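Conserved hypothetical protein (Streptococcus pneumoniae, PDB 4QDY) is of unknown function but carries two tandem YbbR-like domains built mostly of beta strand. Local coordinates at residues 28-33 with 138-143; 61-66 with 73-78. One frame throughout, in Å; residues are numbered along the deposited sequence.

Both contacts reach the same mixed sheet, and their centres lie about 16 Å apart. Along the chain the order is 28-33, 61-66, 73-78, 138-143, so interaction 2 is made entirely within the sequence that interaction 1 spans. Interaction 2 is local, a hairpin of strands 60-64 and 71-80 in the first YbbR-like region. Interaction 1 is long-range and brings the first region, at strand 27-30, against the second, just ahead of helix 141-145. The two meet where Ile-29 CG2 packs 3.8 Å from Leu-65 CD1. Strand 87-113 pairs with both 27-30 and 71-80, then runs on into the second region, tying hairpin and domain junction together.

Interaction 1: residues 28-33 with 138-143; sequences FISGFA and TSDQET
Phe-28 lays the face of its ring on the backbone of Ser-139 and supplies about half of the buried surface. Ser-139 CA stands 3.5 Å from the ring centroid and only 4° off the ring normal, a CH-pi contact almost exactly over the centre. The ring gets there because CG is anti to the backbone N (chi1 -175°), which carries it across to the other segment. Obliquely to the ring lie Thr-138 O, 3.6 Å from Phe-28 CE1, and Asp-140 N, 3.7 Å from Phe-28 CD2. Ser-139 OG touches the ring at CE2 and is also hydrogen-bonded to Pro-181 O.

Asp-140 has two jobs. Its OD1 caps helix 141-145 from the N-cap position, taking a 2.7 Å bond from Thr-143 N that is nearly straight (170°) and runs almost along the C-O axis; Thr-143 OG1 donates to the same oxygen from above the carboxylate plane, so two donors hold the group's rotation. The other oxygen, OD2, faces the first segment and accepts a hydrogen bond of 2.7 Å from a water, which is also hydrogen-bonded to Ser-30 OG (3.0 Å), linking the segments through solvent. OD2 also has a long, weak ion pair with Lys-98 NZ.

Strand 27-30 itself pairs with strand 87-113, Phe-28 with Gly-100 and Ser-30 with Lys-98. Together these features describe an interdomain junction: an aromatic ring of the first YbbR-like region set against the turn that leads into an N-capped short helix in the second.

Interaction 2: residues 61-66 with 73-78; sequences VTADLT and IEVPLS
A beta hairpin of strands 60-64 and 71-80 brings these segments together, at an antiparallel hydrogen-bonded pair of Thr-62 with Ser-78. Thr-62 N donates to Ser-78 O over 2.8 Å, with the donor in the carbonyl plane, and Ser-78 N returns a bond to Thr-62 O. From this bridge the strands splay toward Asp-64 and Val-75, where side chains take over the contact; the N-to-C directions of 61-64 and 73-76 lie 135° apart, well short of antiparallel.

On one side of the hairpin an apolar row forms. Next to the bridge, Val-61 CG2, placed anti to the backbone N, meets Leu-77 CB at 3.7 Å. Further along, Leu-77 CD2 lies 3.9 Å from Ala-63 CB. The row ends where Leu-65 and Val-75 cross at about a right angle: Leu-65 CD2 comes 3.8 Å from Val-75 CG1 and sits as near to CG2, so one methyl rests against both branches of the valine. Ile-95 of strand 87-113 touches Val-75 and Leu-77, and Ile-20 of strand 9-21 touches Leu-65, which places the row among the side chains of the surrounding sheet.

Where strand 60-64 gives out, Asp-64 forms an Asx turn. Its OD1 accepts from Thr-66 N at 3.3 Å and from Thr-66 OG1 at 2.7 Å, both donors reaching it from the same face of the carboxylate plane.

Interaction 1: residues 28-33 with 138-143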
loop_
_atom_site.group_PDB
_atom_site.type_symbol
_atom_site.label_atom_id
_atom_site.label_comp_id
_atom_site.label_asym_id
_atom_site.label_seq_id
_atom_site.Cartn_x
_atom_site.Cartn_y
_atom_site.Cartn_z
ATOM N N PHE A 28 5.944 -11.260 -3.567
ATOM C CA PHE A 28 5.644 -10.205 -2.599
ATOM C C PHE A 28 5.753 -8.867 -3.320
ATOM O O PHE A 28 6.747 -8.637 -4.012
ATOM C CB PHE A 28 6.569 -10.280 -1.368
ATOM C CG PHE A 28 6.230 -9.286 -0.281
ATOM C CD1 PHE A 28 5.315 -9.605 0.716
ATOM C CD2 PHE A 28 6.832 -8.033 -0.247
ATOM C CE1 PHE A 28 5.000 -8.683 1.718
ATOM C CE2 PHE A 28 6.514 -7.112 0.756
ATOM C CZ PHE A 28 5.600 -7.444 1.731
ATOM N N ILE A 29 4.733 -8.000 -3.198
ATOM C CA ILE A 29 4.739 -6.717 -3.909
ATOM C C ILE A 29 4.641 -5.536 -2.912
ATOM O O ILE A 29 4.055 -5.672 -1.834
ATOM C CB ILE A 29 3.608 -6.633 -4.978
ATOM C CG1 ILE A 29 2.186 -6.703 -4.360
ATOM C CG2 ILE A 29 3.819 -7.689 -6.085
ATOM C CD1 ILE A 29 1.045 -6.323 -5.307
ATOM N N SER A 30 5.236 -4.382 -3.298
ATOM C CA SER A 30 5.280 -3.126 -2.533
ATOM C C SER A 30 5.711 -1.941 -3.421
ATOM O O SER A 30 6.096 -2.141 -4.576
ATOM C CB SER A 30 6.239 -3.255 -1.348
ATOM O OG SER A 30 7.574 -3.480 -1.776
ATOM N N GLY A 31 5.655 -0.730 -2.860
ATOM C CA GLY A 31 6.102 0.493 -3.522
ATOM C C GLY A 31 5.086 1.286 -4.320
ATOM O O GLY A 31 5.475 2.065 -5.196
ATOM N N PHE A 32 3.791 1.132 -4.002
ATOM C CA PHE A 32 2.681 1.817 -4.672
ATOM C C PHE A 32 1.625 2.270 -3.663
ATOM O O PHE A 32 1.535 1.702 -2.571
ATOM C CB PHE A 32 2.036 0.892 -5.727
ATOM C CG PHE A 32 1.620 -0.458 -5.186
ATOM C CD1 PHE A 32 0.373 -0.636 -4.598
ATOM C CD2 PHE A 32 2.483 -1.546 -5.247
ATOM C CE1 PHE A 32 0.014 -1.865 -4.050
ATOM C CE2 PHE A 32 2.115 -2.779 -4.710
ATOM C CZ PHE A 32 0.882 -2.931 -4.119
ATOM N N ALA A 33 0.805 3.269 -4.042
ATOM C CA ALA A 33 -0.290 3.754 -3.203
ATOM C C ALA A 33 -1.489 2.827 -3.353
ATOM O O ALA A 33 -1.949 2.595 -4.476
ATOM C CB ALA A 33 -0.651 5.186 -3.570
ATOM N N THR A 138 7.081 -11.718 6.612
ATOM C CA THR A 138 6.952 -12.046 5.196
ATOM C C THR A 138 7.244 -10.775 4.390
ATOM O O THR A 138 6.681 -9.717 4.685
ATOM C CB THR A 138 5.563 -12.639 4.902
ATOM O OG1 THR A 138 5.308 -13.724 5.800
ATOM C CG2 THR A 138 5.424 -13.117 3.466
ATOM N N SER A 139 8.142 -10.880 3.397
ATOM C CA SER A 139 8.557 -9.789 2.507
ATOM C C SER A 139 9.403 -10.347 1.361
ATOM O O SER A 139 9.427 -11.565 1.158
ATOM C CB SER A 139 9.333 -8.725 3.291
ATOM O OG SER A 139 9.612 -7.580 2.504
ATOM N N ASP A 140 10.087 -9.471 0.605
ATOM C CA ASP A 140 11.026 -9.882 -0.434
ATOM C C ASP A 140 12.368 -10.161 0.260
ATOM O O ASP A 140 12.552 -9.709 1.390
ATOM C CB ASP A 140 11.126 -8.830 -1.559
ATOM C CG ASP A 140 11.481 -7.422 -1.117
ATOM O OD1 ASP A 140 12.570 -7.238 -0.530
ATOM O OD2 ASP A 140 10.724 -6.486 -1.457
ATOM N N GLN A 141 13.286 -10.904 -0.378
ATOM C CA GLN A 141 14.571 -11.251 0.235
ATOM C C GLN A 141 15.448 -9.995 0.489
ATOM O O GLN A 141 16.177 -9.964 1.486
ATOM C CB GLN A 141 15.340 -12.254 -0.650
ATOM C CG GLN A 141 16.572 -12.879 0.017
ATOM C CD GLN A 141 16.231 -13.666 1.261
ATOM O OE1 GLN A 141 15.478 -14.646 1.229
ATOM N NE2 GLN A 141 16.810 -13.270 2.383
ATOM N N GLU A 142 15.349 -8.970 -0.389
ATOM C CA GLU A 142 16.125 -7.723 -0.324
ATOM C C GLU A 142 15.844 -6.949 0.976
ATOM O O GLU A 142 16.788 -6.621 1.697
ATOM C CB GLU A 142 15.846 -6.798 -1.534
ATOM C CG GLU A 142 15.930 -7.440 -2.912
ATOM C CD GLU A 142 14.678 -8.175 -3.358
ATOM O OE1 GLU A 142 13.655 -7.499 -3.620
ATOM O OE2 GLU A 142 14.733 -9.417 -3.498
ATOM N N THR A 143 14.557 -6.666 1.275
ATOM C CA THR A 143 14.164 -5.917 2.474
ATOM C C THR A 143 14.222 -6.814 3.719
ATOM O O THR A 143 14.425 -6.291 4.814
ATOM C CB THR A 143 12.769 -5.287 2.332
ATOM O OG1 THR A 143 11.816 -6.299 2.025
ATOM C CG2 THR A 143 12.722 -4.191 1.269
HETATM O O HOH W 1 8.512 -6.135 -2.940
#

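Interaction 2: residues 61-66 with 73-78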
loop_
_atom_site.group_PDB
_atom_site.type_symbol
_atom_site.label_atom_id
_atom_site.label_comp_id
_atom_site.label_asym_id
_atom_site.label_seq_id
_atom_site.Cartn_x
_atom_site.Cartn_y
_atom_site.Cartn_z
ATOM N N VAL A 61 -11.152 -0.547 -10.395
ATOM C CA VAL A 61 -9.853 -0.250 -10.997
ATOM C C VAL A 61 -8.969 -1.486 -10.738
ATOM O O VAL A 61 -8.852 -1.947 -9.600
ATOM C CB VAL A 61 -9.210 1.093 -10.542
ATOM C CG1 VAL A 61 -9.034 1.178 -9.032
ATOM C CG2 VAL A 61 -7.891 1.353 -11.261
ATOM N N THR A 62 -8.421 -2.060 -11.820
ATOM C CA THR A 62 -7.612 -3.276 -11.746
ATOM C C THR A 62 -6.212 -3.081 -12.342
ATOM O O THR A 62 -5.969 -2.139 -13.095
ATOM C CB THR A 62 -8.314 -4.448 -12.475
ATOM O OG1 THR A 62 -8.483 -4.131 -13.858
ATOM C CG2 THR A 62 -9.654 -4.824 -11.853
ATOM N N ALA A 63 -5.305 -4.003 -11.987
ATOM C CA ALA A 63 -3.918 -4.118 -12.440
ATOM C C ALA A 63 -3.537 -5.593 -12.521
ATOM O O ALA A 63 -3.949 -6.370 -11.659
ATOM C CB ALA A 63 -2.986 -3.361 -11.504
ATOM N N ASP A 64 -2.800 -5.993 -13.569
ATOM C CA ASP A 64 -2.409 -7.391 -13.762
ATOM C C ASP A 64 -0.882 -7.510 -13.764
ATOM O O ASP A 64 -0.211 -6.823 -14.536
ATOM C CB ASP A 64 -3.014 -7.935 -15.074
ATOM C CG ASP A 64 -2.865 -9.427 -15.311
ATOM O OD1 ASP A 64 -2.497 -10.150 -14.360
ATOM O OD2 ASP A 64 -3.185 -9.881 -16.429
ATOM N N LEU A 65 -0.339 -8.374 -12.886
ATOM C CA LEU A 65 1.109 -8.567 -12.745
ATOM C C LEU A 65 1.565 -9.980 -13.157
ATOM O O LEU A 65 2.759 -10.279 -13.049
ATOM C CB LEU A 65 1.542 -8.319 -11.282
ATOM C CG LEU A 65 1.222 -6.973 -10.617
ATOM C CD1 LEU A 65 1.726 -6.966 -9.196
ATOM C CD2 LEU A 65 1.846 -5.806 -11.365
ATOM N N THR A 66 0.629 -10.836 -13.624
ATOM C CA THR A 66 0.875 -12.234 -14.012
ATOM C C THR A 66 1.969 -12.367 -15.098
ATOM O O THR A 66 2.797 -13.279 -15.000
ATOM C CB THR A 66 -0.412 -12.906 -14.516
ATOM O OG1 THR A 66 -0.995 -12.101 -15.541
ATOM C CG2 THR A 66 -1.426 -13.144 -13.401
ATOM N N ILE A 73 8.661 -2.525 -11.809
ATOM C CA ILE A 73 7.976 -2.267 -13.090
ATOM C C ILE A 73 6.758 -1.333 -12.867
ATOM O O ILE A 73 6.206 -1.302 -11.765
ATOM C CB ILE A 73 7.536 -3.624 -13.754
ATOM C CG1 ILE A 73 7.072 -3.441 -15.229
ATOM C CG2 ILE A 73 6.512 -4.412 -12.892
ATOM C CD1 ILE A 73 6.688 -4.722 -16.019
ATOM N N GLU A 74 6.349 -0.577 -13.910
ATOM C CA GLU A 74 5.148 0.257 -13.834
ATOM C C GLU A 74 4.087 -0.377 -14.740
ATOM O O GLU A 74 4.383 -0.742 -15.882
ATOM C CB GLU A 74 5.388 1.745 -14.161
ATOM C CG GLU A 74 5.886 2.082 -15.558
ATOM C CD GLU A 74 5.845 3.558 -15.912
ATOM O OE1 GLU A 74 5.347 4.364 -15.092
ATOM O OE2 GLU A 74 6.267 3.902 -17.039
ATOM N N VAL A 75 2.871 -0.568 -14.200
ATOM C CA VAL A 75 1.784 -1.240 -14.916
ATOM C C VAL A 75 0.575 -0.294 -15.098
ATOM O O VAL A 75 0.231 0.453 -14.176
ATOM C CB VAL A 75 1.342 -2.559 -14.221
ATOM C CG1 VAL A 75 2.392 -3.650 -14.406
ATOM C CG2 VAL A 75 1.006 -2.358 -12.740
ATOM N N PRO A 76 -0.089 -0.328 -16.283
ATOM C CA PRO A 76 -1.254 0.546 -16.494
ATOM C C PRO A 76 -2.491 0.016 -15.784
ATOM O O PRO A 76 -2.739 -1.190 -15.788
ATOM C CB PRO A 76 -1.448 0.535 -18.019
ATOM C CG PRO A 76 -0.303 -0.267 -18.582
ATOM C CD PRO A 76 0.180 -1.144 -17.482
ATOM N N LEU A 77 -3.260 0.921 -15.167
ATOM C CA LEU A 77 -4.489 0.565 -14.463
ATOM C C LEU A 77 -5.661 0.488 -15.444
ATOM O O LEU A 77 -5.720 1.277 -16.391
ATOM C CB LEU A 77 -4.803 1.569 -13.336
ATOM C CG LEU A 77 -3.766 1.768 -12.220
ATOM C CD1 LEU A 77 -4.266 2.769 -11.204
ATOM C CD2 LEU A 77 -3.442 0.467 -11.506
ATOM N N SER A 78 -6.593 -0.455 -15.220
ATOM C CA SER A 78 -7.768 -0.624 -16.078
ATOM C C SER A 78 -9.061 -0.364 -15.317
ATOM O O SER A 78 -9.185 -0.771 -14.163
ATOM C CB SER A 78 -7.807 -2.032 -16.669
ATOM O OG SER A 78 -6.673 -2.280 -17.483
#